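Local coordinates for protein myosin light chain 1 (Saccharomyces cerevisiae, PDB 1M45) that serves as a calmodulin-like light chain that binds IQ motifs of class II and class V myosins and supports actomyosin ring assembly and septum formation during cytokinesis, at residues A[19-33]-A[55-67]. Numbering follows the deposited sequence.
Sequences GAIAKDSLGDYLRAI and ASSLTLDQITGLI
Ile-21 and Leu-58 pair in a short antiparallel beta link in the N-terminal half, consistent with the loop-to-loop link of paired EF-hands. Ile-21 N gives to Leu-58 O at 2.9 Å, and Leu-58 N gives to Ile-21 O at 2.8 Å. Beyond the strands, helices 26-32 and 60-67 diverge at 70°, and Ile-63 points between them. Its CD1 meets Ile-21 CD1 at 3.5 Å, the two side chains crossing at about a right angle. With CG1 beside the backbone N (chi1 -66°), Ile-63 turns CG2 obliquely to the Tyr-29 ring, 3.6 Å from Tyr-29 CE2. Leu-26 runs past Ile-63 in the opposite direction, with Leu-26 CD1 3.9 Å from Ile-63 CG2. Its second methyl, CD2, meets Leu-58 CD1 at 4.0 Å. Helix 10-13 adds Phe-10 and Phe-13 against Ile-21. Ile-67 CD1 sits at the Tyr-29 ring edge and touches Ile-33 CD1. The Tyr-29 hydroxyl bonds to Asn-6, and a water lies in the ring plane 2.9 Å from Tyr-29 OH. Gln-62 N gives to Thr-59 OG1 and Thr-59 N to Gln-62 OE1, a capping box starting helix 60-67. Lys-23 bends at chi3 (50°), and its NZ hydrogen-bonds to Ala-55 O at 3.1 Å.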
ATOM      1  N   GLY A  19      19.601 -13.429  -9.105  1.00 24.16           N
ATOM      2  CA  GLY A  19      18.512 -14.246  -9.628  1.00 23.21           C
ATOM      3  C   GLY A  19      17.526 -14.550  -8.496  1.00 24.33           C
ATOM      4  O   GLY A  19      16.665 -15.452  -8.587  1.00 23.97           O
ATOM      5  N   ALA A  20      17.631 -13.763  -7.430  1.00 22.89           N
ATOM      6  CA  ALA A  20      16.788 -13.927  -6.261  1.00 22.97           C
ATOM      7  C   ALA A  20      16.729 -12.613  -5.496  1.00 23.33           C
ATOM      8  O   ALA A  20      17.621 -11.772  -5.623  1.00 22.68           O
ATOM      9  CB  ALA A  20      17.401 -15.021  -5.350  1.00 23.30           C
ATOM     10  N   ILE A  21      15.702 -12.452  -4.670  1.00 23.50           N
ATOM     11  CA  ILE A  21      15.585 -11.265  -3.832  1.00 23.05           C
ATOM     12  C   ILE A  21      15.466 -11.640  -2.367  1.00 23.31           C
ATOM     13  O   ILE A  21      15.052 -12.756  -2.020  1.00 23.75           O
ATOM     14  CB  ILE A  21      14.359 -10.394  -4.249  1.00 23.22           C
ATOM     15  CG1 ILE A  21      13.032 -11.161  -4.105  1.00 21.78           C
ATOM     16  CG2 ILE A  21      14.452  -9.913  -5.701  1.00 24.29           C
ATOM     17  CD1 ILE A  21      11.802 -10.291  -4.208  1.00 23.23           C
ATOM     18  N   ALA A  22      15.758 -10.666  -1.521  1.00 23.11           N
ATOM     19  CA  ALA A  22      15.690 -10.863  -0.085  1.00 22.09           C
ATOM     20  C   ALA A  22      14.303 -11.356   0.310  1.00 22.34           C
ATOM     21  O   ALA A  22      13.313 -10.836  -0.176  1.00 21.57           O
ATOM     22  CB  ALA A  22      16.011  -9.568   0.627  1.00 22.05           C
ATOM     23  N   LYS A  23      14.236 -12.356   1.190  1.00 22.22           N
ATOM     24  CA  LYS A  23      12.952 -12.858   1.667  1.00 23.24           C
ATOM     25  C   LYS A  23      12.145 -11.742   2.347  1.00 22.68           C
ATOM     26  O   LYS A  23      10.904 -11.669   2.230  1.00 23.37           O
ATOM     27  CB  LYS A  23      13.202 -14.030   2.627  1.00 23.54           C
ATOM     28  CG  LYS A  23      12.054 -14.928   2.770  1.00 24.87           C
ATOM     29  CD  LYS A  23      12.481 -16.285   3.341  1.00 27.36           C
ATOM     30  CE  LYS A  23      13.336 -16.120   4.586  1.00 26.65           C
ATOM     31  NZ  LYS A  23      13.733 -17.464   5.155  1.00 30.39           N
ATOM     32  N   ASP A  24      12.858 -10.848   3.033  1.00 22.41           N
ATOM     33  CA  ASP A  24      12.245  -9.701   3.696  1.00 22.06           C
ATOM     34  C   ASP A  24      11.738  -8.620   2.727  1.00 21.23           C
ATOM     35  O   ASP A  24      11.140  -7.636   3.160  1.00 21.37           O
ATOM     36  CB  ASP A  24      13.175  -9.067   4.737  1.00 24.20           C
ATOM     37  CG  ASP A  24      14.498  -8.631   4.153  1.00 29.22           C
ATOM     38  OD1 ASP A  24      14.537  -7.808   3.228  1.00 33.73           O
ATOM     39  OD2 ASP A  24      15.600  -9.030   4.634  1.00 41.78           O
ATOM     40  N   SER A  25      11.983  -8.804   1.431  1.00 18.44           N
ATOM     41  CA  SER A  25      11.495  -7.860   0.441  1.00 17.43           C
ATOM     42  C   SER A  25      10.232  -8.381  -0.184  1.00 16.01           C
ATOM     43  O   SER A  25       9.669  -7.714  -1.070  1.00 16.44           O
ATOM     44  CB  SER A  25      12.505  -7.627  -0.686  1.00 17.35           C
ATOM     45  OG  SER A  25      13.561  -6.808  -0.278  1.00 23.47           O
ATOM     46  N   LEU A  26       9.744  -9.541   0.252  1.00 14.83           N
ATOM     47  CA  LEU A  26       8.600 -10.150  -0.446  1.00 14.84           C
ATOM     48  C   LEU A  26       7.372  -9.282  -0.385  1.00 14.15           C
ATOM     49  O   LEU A  26       6.646  -9.171  -1.393  1.00 13.15           O
ATOM     50  CB  LEU A  26       8.293 -11.572   0.067  1.00 14.89           C
ATOM     51  CG  LEU A  26       7.058 -12.190  -0.565  1.00 17.25           C
ATOM     52  CD1 LEU A  26       7.202 -12.386  -2.061  1.00 17.91           C
ATOM     53  CD2 LEU A  26       6.787 -13.547   0.100  1.00 19.40           C
ATOM     54  N   GLY A  27       7.125  -8.682   0.790  1.00 13.23           N
ATOM     55  CA  GLY A  27       5.952  -7.826   0.924  1.00 13.29           C
ATOM     56  C   GLY A  27       5.941  -6.675  -0.068  1.00 12.01           C
ATOM     57  O   GLY A  27       4.942  -6.415  -0.743  1.00 12.65           O
ATOM     58  N   ASP A  28       7.065  -5.974  -0.164  1.00 12.64           N
ATOM     59  CA  ASP A  28       7.154  -4.847  -1.089  1.00 11.83           C
ATOM     60  C   ASP A  28       7.092  -5.263  -2.554  1.00 11.65           C
ATOM     61  O   ASP A  28       6.594  -4.512  -3.396  1.00 11.22           O
ATOM     62  CB  ASP A  28       8.422  -4.054  -0.773  1.00 12.00           C
ATOM     63  CG  ASP A  28       8.267  -3.221   0.446  1.00 15.12           C
ATOM     64  OD1 ASP A  28       9.290  -2.669   0.925  1.00 20.11           O
ATOM     65  OD2 ASP A  28       7.162  -3.023   0.963  1.00 14.54           O
ATOM     66  N   TYR A  29       7.637  -6.450  -2.843  1.00 11.58           N
ATOM     67  CA  TYR A  29       7.528  -6.986  -4.203  1.00 12.04           C
ATOM     68  C   TYR A  29       6.059  -7.220  -4.545  1.00 12.07           C
ATOM     69  O   TYR A  29       5.615  -6.842  -5.615  1.00 12.75           O
ATOM     70  CB  TYR A  29       8.329  -8.288  -4.407  1.00 13.17           C
ATOM     71  CG  TYR A  29       8.127  -8.852  -5.763  1.00 13.51           C
ATOM     72  CD1 TYR A  29       8.782  -8.312  -6.854  1.00 16.15           C
ATOM     73  CD2 TYR A  29       7.252  -9.905  -5.959  1.00 14.35           C
ATOM     74  CE1 TYR A  29       8.541  -8.798  -8.134  1.00 14.04           C
ATOM     75  CE2 TYR A  29       6.959 -10.393  -7.236  1.00 14.84           C
ATOM     76  CZ  TYR A  29       7.621  -9.841  -8.321  1.00 15.05           C
ATOM     77  OH  TYR A  29       7.333 -10.324  -9.578  1.00 18.48           O
ATOM     78  N   LEU A  30       5.329  -7.842  -3.613  1.00 12.45           N
ATOM     79  CA  LEU A  30       3.918  -8.107  -3.832  1.00 12.98           C
ATOM     80  C   LEU A  30       3.155  -6.809  -4.019  1.00 12.95           C
ATOM     81  O   LEU A  30       2.217  -6.721  -4.835  1.00 12.68           O
ATOM     82  CB  LEU A  30       3.332  -8.906  -2.661  1.00 13.11           C
ATOM     83  CG  LEU A  30       3.849 -10.351  -2.630  1.00 13.35           C
ATOM     84  CD1 LEU A  30       3.391 -11.036  -1.328  1.00 14.52           C
ATOM     85  CD2 LEU A  30       3.406 -11.144  -3.840  1.00 14.61           C
ATOM     86  N   ARG A  31       3.551  -5.798  -3.256  1.00 11.20           N
ATOM     87  CA  ARG A  31       2.933  -4.479  -3.419  1.00 11.48           C
ATOM     88  C   ARG A  31       3.260  -3.892  -4.777  1.00 11.22           C
ATOM     89  O   ARG A  31       2.380  -3.390  -5.470  1.00 12.11           O
ATOM     90  CB  ARG A  31       3.417  -3.530  -2.320  1.00 10.22           C
ATOM     91  CG  ARG A  31       2.870  -3.891  -0.962  1.00 12.69           C
ATOM     92  CD  ARG A  31       3.484  -3.109   0.220  1.00 13.26           C
ATOM     93  NE  ARG A  31       2.956  -3.651   1.476  1.00 16.69           N
ATOM     94  CZ  ARG A  31       3.624  -4.251   2.437  1.00 16.78           C
ATOM     95  NH1 ARG A  31       4.960  -4.403   2.412  1.00 15.73           N
ATOM     96  NH2 ARG A  31       2.918  -4.747   3.473  1.00 18.39           N
ATOM     97  N   ALA A  32       4.522  -4.011  -5.191  1.00 12.42           N
ATOM     98  CA  ALA A  32       4.944  -3.390  -6.452  1.00 12.59           C
ATOM     99  C   ALA A  32       4.175  -3.934  -7.638  1.00 12.65           C
ATOM    100  O   ALA A  32       3.860  -3.209  -8.570  1.00 13.40           O
ATOM    101  CB  ALA A  32       6.448  -3.598  -6.648  1.00 12.52           C
ATOM    102  N   ILE A  33       3.871  -5.234  -7.605  1.00 13.00           N
ATOM    103  CA  ILE A  33       3.133  -5.820  -8.737  1.00 14.72           C
ATOM    104  C   ILE A  33       1.623  -5.607  -8.662  1.00 14.03           C
ATOM    105  O   ILE A  33       0.896  -6.016  -9.570  1.00 15.55           O
ATOM    106  CB  ILE A  33       3.507  -7.322  -8.943  1.00 13.97           C
ATOM    107  CG1 ILE A  33       3.033  -8.181  -7.782  1.00 15.82           C
ATOM    108  CG2 ILE A  33       4.987  -7.476  -9.220  1.00 18.11           C
ATOM    109  CD1 ILE A  33       3.221  -9.678  -7.987  1.00 17.37           C
ATOM    110  N   ALA A  55      17.055 -20.758   2.933  1.00 31.19           N
ATOM    111  CA  ALA A  55      17.688 -19.612   2.263  1.00 30.87           C
ATOM    112  C   ALA A  55      17.114 -18.262   2.702  1.00 30.62           C
ATOM    113  O   ALA A  55      15.959 -18.168   3.128  1.00 30.59           O
ATOM    114  CB  ALA A  55      17.575 -19.749   0.735  1.00 31.65           C
ATOM    115  N   SER A  56      17.944 -17.229   2.595  1.00 29.82           N
ATOM    116  CA  SER A  56      17.572 -15.851   2.922  1.00 29.38           C
ATOM    117  C   SER A  56      16.928 -15.123   1.730  1.00 28.66           C
ATOM    118  O   SER A  56      16.631 -13.908   1.813  1.00 29.83           O
ATOM    119  CB  SER A  56      18.819 -15.083   3.345  1.00 29.68           C
ATOM    120  OG  SER A  56      19.386 -15.617   4.526  1.00 34.21           O
ATOM    121  N   SER A  57      16.724 -15.840   0.624  1.00 26.97           N
ATOM    122  CA  SER A  57      16.218 -15.220  -0.588  1.00 25.60           C
ATOM    123  C   SER A  57      15.234 -16.111  -1.300  1.00 25.40           C
ATOM    124  O   SER A  57      15.147 -17.297  -1.004  1.00 24.43           O
ATOM    125  CB  SER A  57      17.365 -14.851  -1.524  1.00 25.35           C
ATOM    126  OG  SER A  57      18.115 -16.013  -1.840  1.00 26.06           O
ATOM    127  N   LEU A  58      14.484 -15.525  -2.232  1.00 25.07           N
ATOM    128  CA  LEU A  58      13.490 -16.234  -3.021  1.00 25.05           C
ATOM    129  C   LEU A  58      13.716 -15.945  -4.499  1.00 25.23           C
ATOM    130  O   LEU A  58      13.982 -14.800  -4.878  1.00 24.76           O
ATOM    131  CB  LEU A  58      12.056 -15.779  -2.639  1.00 24.58           C
ATOM    132  CG  LEU A  58      11.598 -15.932  -1.193  1.00 25.95           C
ATOM    133  CD1 LEU A  58      10.285 -15.186  -0.949  1.00 24.73           C
ATOM    134  CD2 LEU A  58      11.488 -17.426  -0.849  1.00 25.15           C
ATOM    135  N   THR A  59      13.608 -16.977  -5.334  1.00 25.09           N
ATOM    136  CA  THR A  59      13.681 -16.803  -6.782  1.00 25.13           C
ATOM    137  C   THR A  59      12.342 -16.315  -7.317  1.00 25.93           C
ATOM    138  O   THR A  59      11.311 -16.408  -6.622  1.00 24.45           O
ATOM    139  CB  THR A  59      14.057 -18.116  -7.527  1.00 25.32           C
ATOM    140  OG1 THR A  59      13.002 -19.075  -7.390  1.00 23.67           O
ATOM    141  CG2 THR A  59      15.300 -18.751  -6.963  1.00 25.40           C
ATOM    142  N   LEU A  60      12.341 -15.804  -8.550  1.00 26.27           N
ATOM    143  CA  LEU A  60      11.106 -15.337  -9.156  1.00 26.47           C
ATOM    144  C   LEU A  60      10.142 -16.497  -9.287  1.00 26.08           C
ATOM    145  O   LEU A  60       8.936 -16.362  -9.060  1.00 25.76           O
ATOM    146  CB  LEU A  60      11.365 -14.682 -10.517  1.00 27.13           C
ATOM    147  CG  LEU A  60      10.159 -14.114 -11.245  1.00 28.99           C
ATOM    148  CD1 LEU A  60       9.369 -13.150 -10.350  1.00 31.29           C
ATOM    149  CD2 LEU A  60      10.654 -13.429 -12.488  1.00 33.85           C
ATOM    150  N   ASP A  61      10.667 -17.654  -9.661  1.00 25.42           N
ATOM    151  CA  ASP A  61       9.805 -18.805  -9.789  1.00 25.33           C
ATOM    152  C   ASP A  61       9.167 -19.222  -8.469  1.00 24.14           C
ATOM    153  O   ASP A  61       8.026 -19.698  -8.461  1.00 24.26           O
ATOM    154  CB  ASP A  61      10.554 -19.997 -10.371  1.00 25.47           C
ATOM    155  CG  ASP A  61      10.805 -19.855 -11.845  1.00 27.66           C
ATOM    156  OD1 ASP A  61       9.983 -19.210 -12.566  1.00 31.69           O
ATOM    157  OD2 ASP A  61      11.791 -20.402 -12.361  1.00 28.72           O
ATOM    158  N   GLN A  62       9.909 -19.060  -7.377  1.00 22.83           N
ATOM    159  CA  GLN A  62       9.391 -19.436  -6.065  1.00 21.63           C
ATOM    160  C   GLN A  62       8.294 -18.460  -5.693  1.00 22.53           C
ATOM    161  O   GLN A  62       7.222 -18.860  -5.174  1.00 22.29           O
ATOM    162  CB  GLN A  62      10.474 -19.431  -5.011  1.00 21.51           C
ATOM    163  CG  GLN A  62      11.459 -20.585  -5.059  1.00 20.97           C
ATOM    164  CD  GLN A  62      12.485 -20.487  -3.967  1.00 23.85           C
ATOM    165  OE1 GLN A  62      13.188 -19.485  -3.846  1.00 24.07           O
ATOM    166  NE2 GLN A  62      12.554 -21.516  -3.131  1.00 25.29           N
ATOM    167  N   ILE A  63       8.523 -17.192  -6.034  1.00 21.73           N
ATOM    168  CA  ILE A  63       7.523 -16.167  -5.717  1.00 22.95           C
ATOM    169  C   ILE A  63       6.260 -16.366  -6.528  1.00 23.13           C
ATOM    170  O   ILE A  63       5.153 -16.237  -6.016  1.00 23.85           O
ATOM    171  CB  ILE A  63       8.085 -14.740  -5.923  1.00 22.14           C
ATOM    172  CG1 ILE A  63       9.176 -14.509  -4.894  1.00 23.41           C
ATOM    173  CG2 ILE A  63       6.970 -13.690  -5.735  1.00 22.44           C
ATOM    174  CD1 ILE A  63       9.904 -13.149  -5.004  1.00 25.71           C
ATOM    175  N   THR A  64       6.424 -16.692  -7.807  1.00 24.42           N
ATOM    176  CA  THR A  64       5.297 -16.950  -8.680  1.00 25.46           C
ATOM    177  C   THR A  64       4.493 -18.126  -8.165  1.00 25.83           C
ATOM    178  O   THR A  64       3.267 -18.084  -8.154  1.00 26.36           O
ATOM    179  CB  THR A  64       5.793 -17.195 -10.125  1.00 27.02           C
ATOM    180  OG1 THR A  64       6.512 -16.039 -10.564  1.00 28.75           O
ATOM    181  CG2 THR A  64       4.616 -17.272 -11.080  1.00 27.49           C
ATOM    182  N   GLY A  65       5.194 -19.159  -7.706  1.00 25.60           N
ATOM    183  CA  GLY A  65       4.552 -20.309  -7.095  1.00 25.40           C
ATOM    184  C   GLY A  65       3.722 -19.877  -5.892  1.00 25.38           C
ATOM    185  O   GLY A  65       2.562 -20.277  -5.746  1.00 25.86           O
ATOM    186  N   LEU A  66       4.292 -19.024  -5.033  1.00 23.61           N
ATOM    187  CA  LEU A  66       3.584 -18.514  -3.841  1.00 22.48           C
ATOM    188  C   LEU A  66       2.348 -17.734  -4.230  1.00 22.53           C
ATOM    189  O   LEU A  66       1.320 -17.830  -3.541  1.00 22.84           O
ATOM    190  CB  LEU A  66       4.494 -17.650  -2.952  1.00 21.94           C
ATOM    191  CG  LEU A  66       5.691 -18.341  -2.313  1.00 22.58           C
ATOM    192  CD1 LEU A  66       6.647 -17.332  -1.686  1.00 22.24           C
ATOM    193  CD2 LEU A  66       5.208 -19.341  -1.268  1.00 23.97           C
ATOM    194  N   ILE A  67       2.441 -16.927  -5.288  1.00 22.79           N
ATOM    195  CA  ILE A  67       1.303 -16.122  -5.718  1.00 23.04           C
ATOM    196  C   ILE A  67       0.178 -17.008  -6.254  1.00 24.68           C
ATOM    197  O   ILE A  67      -0.976 -16.778  -5.977  1.00 25.09           O
ATOM    198  CB  ILE A  67       1.741 -15.074  -6.756  1.00 23.34           C
ATOM    199  CG1 ILE A  67       2.703 -14.084  -6.106  1.00 21.63           C
ATOM    200  CG2 ILE A  67       0.518 -14.362  -7.382  1.00 23.50           C
ATOM    201  CD1 ILE A  67       3.507 -13.271  -7.072  1.00 25.19           C
TER
HETATM  202  O   HOH W   1      14.626 -15.544 -10.269  1.00 31.76           O
HETATM  203  O   HOH W   2      15.787 -11.650   3.981  1.00 29.14           O
HETATM  204  O   HOH W   3       5.871 -12.805 -10.060  1.00 40.65           O